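Local atomic coordinates of fervidolysin (PDB entry 1R6V), a protein that degrades keratin into peptides as a subtilisin-like serine protease, letting its bacterium grow on native feathers. Residues A[98-103]-A[161-166]; A[230-235]-A[239-244]; A[558-563]-A[572-577]. The protein carries 1 engineered substitution. All coordinates share one frame; numbering follows the deposited sequence.

Contact 1: residues A[98-103]-A[161-166]; sequences RELIKP and VDTGVD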
ATOM      1  N   ARG A  98      -9.937   4.576   3.892  1.00 14.64           N
ATOM      2  CA  ARG A  98     -10.238   3.336   3.148  1.00 15.34           C
ATOM      3  C   ARG A  98     -11.730   3.086   3.229  1.00 16.42           C
ATOM      4  O   ARG A  98     -12.384   3.500   4.178  1.00 15.06           O
ATOM      5  CB  ARG A  98      -9.560   2.107   3.758  1.00 12.19           C
ATOM      6  CG  ARG A  98      -8.090   2.247   4.030  1.00 13.37           C
ATOM      7  CD  ARG A  98      -7.216   2.201   2.794  1.00 13.41           C
ATOM      8  NE  ARG A  98      -5.834   2.432   3.185  1.00 10.28           N
ATOM      9  CZ  ARG A  98      -4.851   2.753   2.353  1.00 13.46           C
ATOM     10  NH1 ARG A  98      -5.084   2.869   1.046  1.00 12.18           N
ATOM     11  NH2 ARG A  98      -3.636   3.017   2.838  1.00  9.95           N
ATOM     12  N   GLU A  99     -12.259   2.377   2.247  1.00 16.51           N
ATOM     13  CA  GLU A  99     -13.668   2.063   2.257  1.00 16.40           C
ATOM     14  C   GLU A  99     -13.835   0.616   1.875  1.00 15.12           C
ATOM     15  O   GLU A  99     -13.023   0.054   1.145  1.00 12.32           O
ATOM     16  CB  GLU A  99     -14.425   2.937   1.252  1.00 19.47           C
ATOM     17  CG  GLU A  99     -14.227   4.418   1.492  1.00 26.93           C
ATOM     18  CD  GLU A  99     -15.001   5.293   0.523  1.00 32.04           C
ATOM     19  OE1 GLU A  99     -14.769   5.186  -0.701  1.00 34.29           O
ATOM     20  OE2 GLU A  99     -15.838   6.098   0.996  1.00 36.71           O
ATOM     21  N   LEU A 100     -14.903   0.022   2.377  1.00 13.90           N
ATOM     22  CA  LEU A 100     -15.216  -1.354   2.055  1.00 16.88           C
ATOM     23  C   LEU A 100     -15.761  -1.335   0.629  1.00 17.25           C
ATOM     24  O   LEU A 100     -16.493  -0.418   0.254  1.00 17.41           O
ATOM     25  CB  LEU A 100     -16.294  -1.855   3.015  1.00 18.08           C
ATOM     26  CG  LEU A 100     -16.581  -3.348   3.109  1.00 22.56           C
ATOM     27  CD1 LEU A 100     -15.442  -4.034   3.816  1.00 20.93           C
ATOM     28  CD2 LEU A 100     -17.888  -3.557   3.883  1.00 24.15           C
ATOM     29  N   ILE A 101     -15.386  -2.319  -0.178  1.00 16.27           N
ATOM     30  CA  ILE A 101     -15.906  -2.414  -1.539  1.00 20.17           C
ATOM     31  C   ILE A 101     -17.237  -3.144  -1.335  1.00 22.83           C
ATOM     32  O   ILE A 101     -17.340  -4.353  -1.516  1.00 25.01           O
ATOM     33  CB  ILE A 101     -14.945  -3.228  -2.425  1.00 19.33           C
ATOM     34  CG1 ILE A 101     -13.590  -2.516  -2.479  1.00 21.23           C
ATOM     35  CG2 ILE A 101     -15.510  -3.374  -3.840  1.00 22.25           C
ATOM     36  CD1 ILE A 101     -12.475  -3.336  -3.143  1.00 22.35           C
ATOM     37  N   LYS A 102     -18.250  -2.368  -0.952  1.00 23.50           N
ATOM     38  CA  LYS A 102     -19.581  -2.863  -0.610  1.00 24.41           C
ATOM     39  C   LYS A 102     -20.417  -3.632  -1.626  1.00 22.34           C
ATOM     40  O   LYS A 102     -20.677  -3.155  -2.730  1.00 22.21           O
ATOM     41  CB  LYS A 102     -20.429  -1.697  -0.077  1.00 25.42           C
ATOM     42  CG  LYS A 102     -19.979  -1.131   1.274  1.00 31.73           C
ATOM     43  CD  LYS A 102     -20.539  -1.913   2.467  1.00 35.67           C
ATOM     44  CE  LYS A 102     -22.044  -1.723   2.630  1.00 38.18           C
ATOM     45  NZ  LYS A 102     -22.605  -2.627   3.681  1.00 40.58           N
ATOM     46  N   PRO A 103     -20.875  -4.835  -1.246  1.00 22.04           N
ATOM     47  CA  PRO A 103     -21.698  -5.624  -2.167  1.00 21.56           C
ATOM     48  C   PRO A 103     -23.108  -5.052  -2.190  1.00 22.24           C
ATOM     49  O   PRO A 103     -23.522  -4.399  -1.233  1.00 22.37           O
ATOM     50  CB  PRO A 103     -21.671  -7.018  -1.546  1.00 22.97           C
ATOM     51  CG  PRO A 103     -21.558  -6.743  -0.084  1.00 22.46           C
ATOM     52  CD  PRO A 103     -20.560  -5.603  -0.026  1.00 21.40           C
ATOM     53  N   VAL A 161     -10.916 -10.542   6.676  1.00 12.17           N
ATOM     54  CA  VAL A 161     -10.541  -9.184   7.103  1.00  9.58           C
ATOM     55  C   VAL A 161     -11.637  -8.316   6.532  1.00 11.02           C
ATOM     56  O   VAL A 161     -11.603  -7.917   5.376  1.00 11.65           O
ATOM     57  CB  VAL A 161      -9.153  -8.871   6.546  1.00 10.66           C
ATOM     58  CG1 VAL A 161      -8.641  -7.551   7.136  1.00  8.62           C
ATOM     59  CG2 VAL A 161      -8.210 -10.040   6.912  1.00  9.64           C
ATOM     60  N   ASP A 162     -12.589  -7.993   7.399  1.00 10.54           N
ATOM     61  CA  ASP A 162     -13.813  -7.371   6.935  1.00 11.96           C
ATOM     62  C   ASP A 162     -14.580  -6.715   8.110  1.00 12.34           C
ATOM     63  O   ASP A 162     -13.976  -6.186   9.054  1.00 12.47           O
ATOM     64  CB  ASP A 162     -14.617  -8.546   6.353  1.00 12.23           C
ATOM     65  CG  ASP A 162     -15.523  -8.161   5.230  1.00 16.04           C
ATOM     66  OD1 ASP A 162     -16.557  -7.513   5.503  1.00 15.33           O
ATOM     67  OD2 ASP A 162     -15.188  -8.516   4.075  1.00 15.16           O
ATOM     68  N   THR A 163     -15.908  -6.794   8.034  1.00 10.98           N
ATOM     69  CA  THR A 163     -16.829  -6.229   9.031  1.00 12.15           C
ATOM     70  C   THR A 163     -17.068  -7.118  10.256  1.00 13.13           C
ATOM     71  O   THR A 163     -17.832  -6.739  11.150  1.00 14.32           O
ATOM     72  CB  THR A 163     -18.235  -6.016   8.426  1.00 13.53           C
ATOM     73  OG1 THR A 163     -18.745  -7.279   7.961  1.00 15.78           O
ATOM     74  CG2 THR A 163     -18.196  -5.043   7.261  1.00 16.25           C
ATOM     75  N   GLY A 164     -16.416  -8.273  10.319  1.00 11.87           N
ATOM     76  CA  GLY A 164     -16.686  -9.190  11.420  1.00 12.88           C
ATOM     77  C   GLY A 164     -17.638 -10.252  10.882  1.00 14.43           C
ATOM     78  O   GLY A 164     -18.216 -10.081   9.799  1.00 12.82           O
ATOM     79  N   VAL A 165     -17.831 -11.333  11.629  1.00 13.48           N
ATOM     80  CA  VAL A 165     -18.672 -12.447  11.174  1.00 13.97           C
ATOM     81  C   VAL A 165     -19.715 -12.872  12.214  1.00 14.63           C
ATOM     82  O   VAL A 165     -19.388 -12.971  13.396  1.00 15.22           O
ATOM     83  CB  VAL A 165     -17.757 -13.657  10.862  1.00 14.72           C
ATOM     84  CG1 VAL A 165     -18.585 -14.872  10.482  1.00 13.24           C
ATOM     85  CG2 VAL A 165     -16.769 -13.288   9.731  1.00 14.75           C
ATOM     86  N   ASP A 166     -20.954 -13.125  11.792  1.00 15.24           N
ATOM     87  CA  ASP A 166     -21.973 -13.580  12.748  1.00 15.64           C
ATOM     88  C   ASP A 166     -21.779 -15.079  12.928  1.00 16.51           C
ATOM     89  O   ASP A 166     -22.396 -15.897  12.240  1.00 16.44           O
ATOM     90  CB  ASP A 166     -23.398 -13.311  12.253  1.00 17.29           C
ATOM     91  CG  ASP A 166     -24.453 -13.811  13.246  1.00 18.15           C
ATOM     92  OD1 ASP A 166     -24.056 -14.343  14.304  1.00 17.81           O
ATOM     93  OD2 ASP A 166     -25.660 -13.661  12.975  1.00 17.77           O
TER

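Contact 2: residues A[230-235]-A[239-244]; sequences VIFDDP and GGNGYV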
ATOM      1  N   VAL A 230     -11.761  -7.917  12.527  1.00 12.34           N
ATOM      2  CA  VAL A 230     -12.649  -6.789  12.319  1.00 12.85           C
ATOM      3  C   VAL A 230     -11.925  -5.502  11.972  1.00 12.60           C
ATOM      4  O   VAL A 230     -11.295  -4.891  12.835  1.00 13.41           O
ATOM      5  CB  VAL A 230     -13.525  -6.563  13.583  1.00 11.05           C
ATOM      6  CG1 VAL A 230     -14.526  -5.425  13.355  1.00 12.38           C
ATOM      7  CG2 VAL A 230     -14.251  -7.854  13.924  1.00 12.55           C
ATOM      8  N   ILE A 231     -11.993  -5.096  10.703  1.00 11.83           N
ATOM      9  CA  ILE A 231     -11.360  -3.850  10.320  1.00 12.20           C
ATOM     10  C   ILE A 231     -12.351  -2.749   9.945  1.00 12.16           C
ATOM     11  O   ILE A 231     -11.949  -1.594   9.751  1.00 12.30           O
ATOM     12  CB  ILE A 231     -10.277  -4.053   9.227  1.00 12.66           C
ATOM     13  CG1 ILE A 231     -10.887  -4.568   7.913  1.00 12.80           C
ATOM     14  CG2 ILE A 231      -9.224  -5.019   9.754  1.00 11.91           C
ATOM     15  CD1 ILE A 231     -10.034  -4.164   6.686  1.00 11.77           C
ATOM     16  N   PHE A 232     -13.630  -3.127   9.819  1.00 13.15           N
ATOM     17  CA  PHE A 232     -14.720  -2.185   9.621  1.00 13.52           C
ATOM     18  C   PHE A 232     -15.595  -2.513  10.810  1.00 13.50           C
ATOM     19  O   PHE A 232     -16.304  -3.510  10.844  1.00 13.52           O
ATOM     20  CB  PHE A 232     -15.444  -2.364   8.287  1.00 14.73           C
ATOM     21  CG  PHE A 232     -14.710  -1.722   7.164  1.00 14.49           C
ATOM     22  CD1 PHE A 232     -13.743  -2.435   6.457  1.00 15.24           C
ATOM     23  CD2 PHE A 232     -14.880  -0.365   6.893  1.00 14.84           C
ATOM     24  CE1 PHE A 232     -12.949  -1.803   5.504  1.00 13.16           C
ATOM     25  CE2 PHE A 232     -14.085   0.279   5.939  1.00 16.01           C
ATOM     26  CZ  PHE A 232     -13.116  -0.445   5.243  1.00 16.18           C
ATOM     27  N   ASP A 233     -15.461  -1.661  11.818  1.00 14.42           N
ATOM     28  CA  ASP A 233     -16.145  -1.804  13.089  1.00 15.88           C
ATOM     29  C   ASP A 233     -17.388  -0.906  13.127  1.00 18.06           C
ATOM     30  O   ASP A 233     -17.822  -0.392  12.090  1.00 16.97           O
ATOM     31  CB  ASP A 233     -15.130  -1.428  14.184  1.00 15.86           C
ATOM     32  CG  ASP A 233     -15.364  -2.159  15.495  1.00 18.11           C
ATOM     33  OD1 ASP A 233     -16.472  -2.030  16.051  1.00 17.67           O
ATOM     34  OD2 ASP A 233     -14.440  -2.852  15.981  1.00 17.87           O
ATOM     35  N   ASP A 234     -17.964  -0.731  14.315  1.00 20.51           N
ATOM     36  CA  ASP A 234     -19.153   0.108  14.473  1.00 22.52           C
ATOM     37  C   ASP A 234     -18.737   1.579  14.410  1.00 23.00           C
ATOM     38  O   ASP A 234     -18.017   2.059  15.288  1.00 23.32           O
ATOM     39  CB  ASP A 234     -19.812  -0.166  15.829  1.00 23.90           C
ATOM     40  CG  ASP A 234     -21.153   0.536  15.977  1.00 25.52           C
ATOM     41  OD1 ASP A 234     -21.390   1.557  15.299  1.00 26.35           O
ATOM     42  OD2 ASP A 234     -21.968   0.059  16.788  1.00 29.39           O
ATOM     43  N   PRO A 235     -19.178   2.317  13.377  1.00 24.36           N
ATOM     44  CA  PRO A 235     -18.799   3.732  13.278  1.00 26.22           C
ATOM     45  C   PRO A 235     -19.178   4.574  14.493  1.00 27.37           C
ATOM     46  O   PRO A 235     -18.638   5.657  14.691  1.00 28.04           O
ATOM     47  CB  PRO A 235     -19.502   4.198  12.005  1.00 27.03           C
ATOM     48  CG  PRO A 235     -20.660   3.277  11.891  1.00 29.34           C
ATOM     49  CD  PRO A 235     -20.075   1.941  12.273  1.00 26.41           C
ATOM     50  N   GLY A 239     -15.902   5.898  14.942  1.00 28.47           N
ATOM     51  CA  GLY A 239     -16.061   7.074  14.101  1.00 27.32           C
ATOM     52  C   GLY A 239     -15.957   6.836  12.608  1.00 27.00           C
ATOM     53  O   GLY A 239     -15.824   5.697  12.143  1.00 26.22           O
ATOM     54  N   GLY A 240     -16.013   7.927  11.849  1.00 25.74           N
ATOM     55  CA  GLY A 240     -15.927   7.841  10.401  1.00 24.94           C
ATOM     56  C   GLY A 240     -16.876   6.815   9.816  1.00 23.78           C
ATOM     57  O   GLY A 240     -18.051   6.780  10.166  1.00 23.81           O
ATOM     58  N   ASN A 241     -16.366   5.969   8.922  1.00 22.27           N
ATOM     59  CA  ASN A 241     -17.188   4.943   8.294  1.00 21.22           C
ATOM     60  C   ASN A 241     -16.932   3.592   8.942  1.00 20.74           C
ATOM     61  O   ASN A 241     -17.286   2.545   8.393  1.00 21.89           O
ATOM     62  CB  ASN A 241     -16.892   4.870   6.792  1.00 21.11           C
ATOM     63  CG  ASN A 241     -15.451   4.511   6.498  1.00 20.19           C
ATOM     64  OD1 ASN A 241     -14.645   4.335   7.415  1.00 17.84           O
ATOM     65  ND2 ASN A 241     -15.115   4.408   5.216  1.00 21.51           N
ATOM     66  N   GLY A 242     -16.314   3.618  10.117  1.00 17.61           N
ATOM     67  CA  GLY A 242     -16.037   2.379  10.815  1.00 17.82           C
ATOM     68  C   GLY A 242     -14.660   1.801  10.535  1.00 16.95           C
ATOM     69  O   GLY A 242     -14.237   0.866  11.224  1.00 16.71           O
ATOM     70  N   TYR A 243     -13.957   2.344   9.543  1.00 14.83           N
ATOM     71  CA  TYR A 243     -12.619   1.829   9.229  1.00 15.17           C
ATOM     72  C   TYR A 243     -11.756   2.047  10.469  1.00 16.30           C
ATOM     73  O   TYR A 243     -11.715   3.159  11.001  1.00 17.38           O
ATOM     74  CB  TYR A 243     -12.000   2.566   8.040  1.00 16.67           C
ATOM     75  CG  TYR A 243     -10.634   2.034   7.677  1.00 14.88           C
ATOM     76  CD1 TYR A 243     -10.449   0.672   7.432  1.00 14.31           C
ATOM     77  CD2 TYR A 243      -9.532   2.878   7.581  1.00 13.87           C
ATOM     78  CE1 TYR A 243      -9.198   0.156   7.101  1.00 12.50           C
ATOM     79  CE2 TYR A 243      -8.273   2.376   7.248  1.00 11.56           C
ATOM     80  CZ  TYR A 243      -8.118   1.007   7.012  1.00 12.18           C
ATOM     81  OH  TYR A 243      -6.865   0.512   6.700  1.00 11.92           O
ATOM     82  N   VAL A 244     -11.050   1.007  10.915  1.00 15.84           N
ATOM     83  CA  VAL A 244     -10.238   1.101  12.123  1.00 14.71           C
ATOM     84  C   VAL A 244      -8.899   1.806  11.953  1.00 16.33           C
ATOM     85  O   VAL A 244      -8.243   2.110  12.944  1.00 17.37           O
ATOM     86  CB  VAL A 244     -10.002  -0.303  12.757  1.00 13.00           C
ATOM     87  CG1 VAL A 244     -11.339  -0.936  13.100  1.00 15.45           C
ATOM     88  CG2 VAL A 244      -9.220  -1.207  11.799  1.00 12.98           C
TER
HETATM   89  O   HOH W   1     -17.947  -0.168   9.407  1.00 29.11           O

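Contact 3: residues A[558-563]-A[572-577]; sequences LQVKFS and PQFVVV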
ATOM      1  N   LEU A 558      25.109  19.971 -10.878  1.00 20.62           N
ATOM      2  CA  LEU A 558      24.714  21.175 -10.158  1.00 21.72           C
ATOM      3  C   LEU A 558      25.818  22.203 -10.233  1.00 21.09           C
ATOM      4  O   LEU A 558      26.949  21.929  -9.851  1.00 20.32           O
ATOM      5  CB  LEU A 558      24.443  20.863  -8.685  1.00 21.84           C
ATOM      6  CG  LEU A 558      24.111  22.060  -7.785  1.00 23.93           C
ATOM      7  CD1 LEU A 558      22.820  22.709  -8.259  1.00 23.00           C
ATOM      8  CD2 LEU A 558      23.965  21.600  -6.340  1.00 24.63           C
ATOM      9  N   GLN A 559      25.483  23.382 -10.737  1.00 21.92           N
ATOM     10  CA  GLN A 559      26.449  24.468 -10.822  1.00 23.30           C
ATOM     11  C   GLN A 559      25.811  25.706 -10.213  1.00 21.61           C
ATOM     12  O   GLN A 559      24.597  25.874 -10.277  1.00 22.13           O
ATOM     13  CB  GLN A 559      26.832  24.752 -12.280  1.00 26.22           C
ATOM     14  CG  GLN A 559      27.580  23.606 -12.973  1.00 32.63           C
ATOM     15  CD  GLN A 559      27.955  23.938 -14.410  1.00 37.27           C
ATOM     16  OE1 GLN A 559      27.110  24.376 -15.197  1.00 40.78           O
ATOM     17  NE2 GLN A 559      29.223  23.722 -14.763  1.00 39.65           N
ATOM     18  N   VAL A 560      26.623  26.562  -9.600  1.00 21.80           N
ATOM     19  CA  VAL A 560      26.104  27.798  -9.035  1.00 22.00           C
ATOM     20  C   VAL A 560      27.041  28.951  -9.396  1.00 20.72           C
ATOM     21  O   VAL A 560      28.257  28.817  -9.318  1.00 18.80           O
ATOM     22  CB  VAL A 560      25.944  27.732  -7.493  1.00 24.04           C
ATOM     23  CG1 VAL A 560      27.271  27.467  -6.825  1.00 26.36           C
ATOM     24  CG2 VAL A 560      25.358  29.040  -6.997  1.00 25.86           C
ATOM     25  N   LYS A 561      26.456  30.072  -9.808  1.00 19.84           N
ATOM     26  CA  LYS A 561      27.224  31.265 -10.177  1.00 21.14           C
ATOM     27  C   LYS A 561      26.530  32.498  -9.589  1.00 20.58           C
ATOM     28  O   LYS A 561      25.326  32.651  -9.737  1.00 22.65           O
ATOM     29  CB  LYS A 561      27.289  31.385 -11.706  1.00 22.74           C
ATOM     30  CG  LYS A 561      27.923  32.669 -12.235  1.00 28.13           C
ATOM     31  CD  LYS A 561      27.962  32.664 -13.765  1.00 30.19           C
ATOM     32  CE  LYS A 561      28.481  33.985 -14.333  1.00 34.79           C
ATOM     33  NZ  LYS A 561      28.592  33.931 -15.823  1.00 36.45           N
ATOM     34  N   PHE A 562      27.281  33.371  -8.919  1.00 20.27           N
ATOM     35  CA  PHE A 562      26.693  34.582  -8.348  1.00 19.73           C
ATOM     36  C   PHE A 562      27.173  35.786  -9.146  1.00 19.84           C
ATOM     37  O   PHE A 562      28.324  35.835  -9.560  1.00 20.32           O
ATOM     38  CB  PHE A 562      27.089  34.759  -6.888  1.00 20.20           C
ATOM     39  CG  PHE A 562      26.768  33.580  -6.035  1.00 20.64           C
ATOM     40  CD1 PHE A 562      27.703  32.568  -5.860  1.00 21.28           C
ATOM     41  CD2 PHE A 562      25.532  33.474  -5.416  1.00 20.71           C
ATOM     42  CE1 PHE A 562      27.414  31.449  -5.068  1.00 20.14           C
ATOM     43  CE2 PHE A 562      25.224  32.365  -4.623  1.00 22.06           C
ATOM     44  CZ  PHE A 562      26.176  31.350  -4.451  1.00 20.83           C
ATOM     45  N   SER A 563      26.280  36.752  -9.325  1.00 20.45           N
ATOM     46  CA  SER A 563      26.560  37.955 -10.114  1.00 19.67           C
ATOM     47  C   SER A 563      26.784  39.240  -9.320  1.00 21.78           C
ATOM     48  O   SER A 563      27.236  40.247  -9.877  1.00 21.63           O
ATOM     49  CB  SER A 563      25.390  38.185 -11.060  1.00 19.68           C
ATOM     50  OG  SER A 563      24.195  38.336 -10.305  1.00 18.26           O
ATOM     51  N   PRO A 572      34.672  37.622   1.604  1.00 32.15           N
ATOM     52  CA  PRO A 572      33.421  36.892   1.390  1.00 29.78           C
ATOM     53  C   PRO A 572      33.691  35.469   0.893  1.00 28.61           C
ATOM     54  O   PRO A 572      34.565  35.239   0.052  1.00 26.51           O
ATOM     55  CB  PRO A 572      32.703  37.747   0.345  1.00 31.48           C
ATOM     56  CG  PRO A 572      33.847  38.290  -0.471  1.00 30.27           C
ATOM     57  CD  PRO A 572      34.840  38.695   0.603  1.00 30.45           C
ATOM     58  N   GLN A 573      32.951  34.505   1.424  1.00 27.68           N
ATOM     59  CA  GLN A 573      33.131  33.136   0.986  1.00 25.73           C
ATOM     60  C   GLN A 573      31.800  32.470   0.698  1.00 24.65           C
ATOM     61  O   GLN A 573      30.798  32.742   1.362  1.00 22.77           O
ATOM     62  CB  GLN A 573      33.875  32.308   2.038  1.00 30.00           C
ATOM     63  CG  GLN A 573      35.263  32.800   2.375  1.00 32.72           C
ATOM     64  CD  GLN A 573      36.025  31.804   3.215  1.00 36.19           C
ATOM     65  OE1 GLN A 573      36.433  30.747   2.722  1.00 37.35           O
ATOM     66  NE2 GLN A 573      36.213  32.122   4.498  1.00 37.21           N
ATOM     67  N   PHE A 574      31.810  31.616  -0.319  1.00 22.84           N
ATOM     68  CA  PHE A 574      30.654  30.830  -0.723  1.00 22.84           C
ATOM     69  C   PHE A 574      30.768  29.569   0.113  1.00 21.61           C
ATOM     70  O   PHE A 574      31.834  28.959   0.189  1.00 20.73           O
ATOM     71  CB  PHE A 574      30.741  30.479  -2.209  1.00 22.87           C
ATOM     72  CG  PHE A 574      29.785  29.395  -2.643  1.00 20.47           C
ATOM     73  CD1 PHE A 574      28.442  29.427  -2.267  1.00 19.74           C
ATOM     74  CD2 PHE A 574      30.223  28.366  -3.467  1.00 21.55           C
ATOM     75  CE1 PHE A 574      27.545  28.454  -2.710  1.00 17.80           C
ATOM     76  CE2 PHE A 574      29.333  27.385  -3.917  1.00 21.09           C
ATOM     77  CZ  PHE A 574      27.992  27.433  -3.536  1.00 19.79           C
ATOM     78  N   VAL A 575      29.668  29.189   0.746  1.00 21.78           N
ATOM     79  CA  VAL A 575      29.659  28.023   1.610  1.00 21.40           C
ATOM     80  C   VAL A 575      28.548  27.056   1.276  1.00 19.46           C
ATOM     81  O   VAL A 575      27.419  27.466   1.026  1.00 19.40           O
ATOM     82  CB  VAL A 575      29.468  28.441   3.071  1.00 23.91           C
ATOM     83  CG1 VAL A 575      29.678  27.242   3.994  1.00 24.36           C
ATOM     84  CG2 VAL A 575      30.438  29.565   3.412  1.00 25.17           C
ATOM     85  N   VAL A 576      28.881  25.772   1.273  1.00 19.45           N
ATOM     86  CA  VAL A 576      27.893  24.726   1.025  1.00 18.82           C
ATOM     87  C   VAL A 576      27.627  24.183   2.423  1.00 20.05           C
ATOM     88  O   VAL A 576      28.530  23.666   3.091  1.00 18.72           O
ATOM     89  CB  VAL A 576      28.452  23.633   0.108  1.00 19.65           C
ATOM     90  CG1 VAL A 576      27.425  22.529  -0.058  1.00 20.61           C
ATOM     91  CG2 VAL A 576      28.803  24.229  -1.246  1.00 18.72           C
ATOM     92  N   VAL A 577      26.390  24.312   2.873  1.00 19.50           N
ATOM     93  CA  VAL A 577      26.054  23.914   4.228  1.00 20.79           C
ATOM     94  C   VAL A 577      24.911  22.915   4.341  1.00 20.71           C
ATOM     95  O   VAL A 577      24.110  22.753   3.423  1.00 19.82           O
ATOM     96  CB  VAL A 577      25.737  25.196   5.064  1.00 21.94           C
ATOM     97  CG1 VAL A 577      24.496  25.884   4.524  1.00 21.25           C
ATOM     98  CG2 VAL A 577      25.578  24.870   6.524  1.00 23.58           C
TER

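Contact 1: residues A[98-103]-A[161-166]
Leu-100 is the one residue of 98-103 that reaches 161-166, and its forked end does all the touching. The tight part is the packing of Leu-100 CD2 on Thr-163 CG2 at 3.7 Å. Leu-100 CD1 lies 4.0 Å from Asp-162 OD1, a loose meeting of a methyl with a carboxylate oxygen. The leucine crosses both partner side chains at about a right angle. With CG anti to the backbone N (chi1 -166°), the two methyls are carried across to the other segment. The backbones stay well apart, with the CA atoms of Leu-100 and Asp-162 at 7.9 Å. The two segments bury just 98 Å² between them, both sides summed.

Segment 161-166 is firmly held within itself. Thr-163 N donates to Asp-162 OD1 at 2.7 Å, using the anti lone pair of that oxygen. This short bond helps to fix the turn of the carboxylate. Thr-163 OG1 is bonded to Gly-201 N, which leaves the CG2 methyl for the leucine. Asp-162 is assigned to the charge relay system of the subtilase fold. Ala-200, an engineered residue at another relay position, packs against both Asp-162 and Leu-100. Segment 98-103 belongs to the inferred propeptide. Its strand 99-100 pairs antiparallel with strand 263-269, which also runs parallel to strand 157-162. This is consistent with the propeptide occupying the cleft in the manner of a bound substrate, as in other subtilases.

The solvent side of the leucine is looser. Leu-100 is itself partly exposed, and Glu-99 and Lys-102 are exposed. Lys-102 NZ has a long, weak ion pair with Glu-360. Beyond the leucine the chain bends through an inverse gamma turn centred on Ile-101, and Pro-103 then packs on Ser-381.

Contact 2: residues A[230-235]-A[239-244]
Phe-232 and Tyr-243 form the apolar centre. Tyr-243 CD1 lies over one face of the Phe-232 ring, 3.6 Å from Phe-232 CZ. The ring planes are inclined at 38°, so the pair is oblique. Beside it, Val-244 CG2 packs on Ile-231 CB at 4.0 Å, and Val-244 CG1 also reaches Asp-233 CB. Trp-268 of strand 263-269 touches both Ile-231 and Phe-232.

Two backbone bonds flank this centre. Val-244 N donates to Ile-231 O at 3.0 Å, with an angle of 155° at the hydrogen. Asp-233 N donates to Gly-242 O at 2.9 Å. They make Phe-232 and Tyr-243 a non-hydrogen-bonded pair in a single antiparallel bridge. Gly-242 packs so closely here that a CB would run into Asp-233 O.

Further out, the chain between the segments is the short helix 235-238. Asp-234 caps it at the N-cap through OD1 to Ala-236 N. Past the helix, Gly-239 to Gly-242 form a type II' turn, and Pro-235 CB rests against Gly-240 O. Asn-241 OD1 accepts from Tyr-243 N at 3.0 Å, which closes an Asx turn. A water at the edge of the Phe-232 ring, in its plane, donates to Asp-233 O at 2.7 Å and to Asn-241 O at 3.0 Å. Asp-233 OD1 accepts from Asp-234 N on its anti lone pair, while OD2 forms a salt bridge with Arg-181. Tyr-243 OH is bonded to Asp-246.

The loop is thus fixed by backbone bonds and by Asp and Asn side chains around a small aromatic core. Leu-100 of the propeptide also touches Phe-232, consistent with a loop that lines the substrate cleft, as in other subtilases.

Contact 3: residues A[558-563]-A[572-577]
Val-560 bonds through its backbone to Tyr-596 of strand 595-597, while its side chain crosses to strand 573-577. There Val-560 CG1 meets Phe-574 CZ at 3.4 Å and Phe-574 CE2 at 3.6 Å. The valine and the phenylalanine come from opposite directions. CG1 of Val-560 takes the crowded position between backbone N and carbonyl carbon, and that branch makes the touch.

Phe-562, two residues along the same strand, supplies the second half of the contact. Its ring edge is turned toward the face of Phe-574 in an offset edge-to-face pair. The planes stand at 63° and the centroids are 5.2 Å apart. Phe-562 CE1 sits 3.6 Å from Phe-574 CD1, over the face but shifted toward the rim.

These residues belong to the two facing sheets of the second beta-sandwich domain. Strand 558-562 lies in one antiparallel sheet, between strands 595-597 and 619-627. Strand 573-577 lies in the other, between strands 584-589 and 604-610. The sheets therefore meet here through side chains, and the CA atoms of Phe-562 and Phe-574 are 9.4 Å apart.

Phe-574 spans much of that gap, because its CG is anti to the backbone N (chi1 166°) and the ring is carried across the interior. The Tyr-596 ring meets it as well, and Val-588 packs against it within its own sheet. With only an alanine in place of Phe-574, a gap is likely to open between the sheets, leaving the Phe-562 edge without the face it meets and Val-560 CG1 without the ring it touches there. All three touching residues are buried.

Overall arrangement
Contact 1 joins the propeptide to the catalytic domain, and contact 2 lies beside it in that domain, with centres 9 Å apart. They touch directly. Asp-162 O and Ile-231 N are 2.8 Å apart and Arg-98 O and Asn-241 ND2 are 3.1 Å apart, both probable hydrogen bonds, and Phe-232 CZ packs 3.4 Å from Leu-100 N. The propeptide segment 98-103 thus touches both the 230-244 loop and the Asp-162 segment. The Asp-162 side chain is about 3 Å from that of the engineered Ala-200 and about 6 Å from that of Ser-381. Contact 3 is remote, its centre 57 Å from that of contact 1, in a domain that may mediate interactions with substrate.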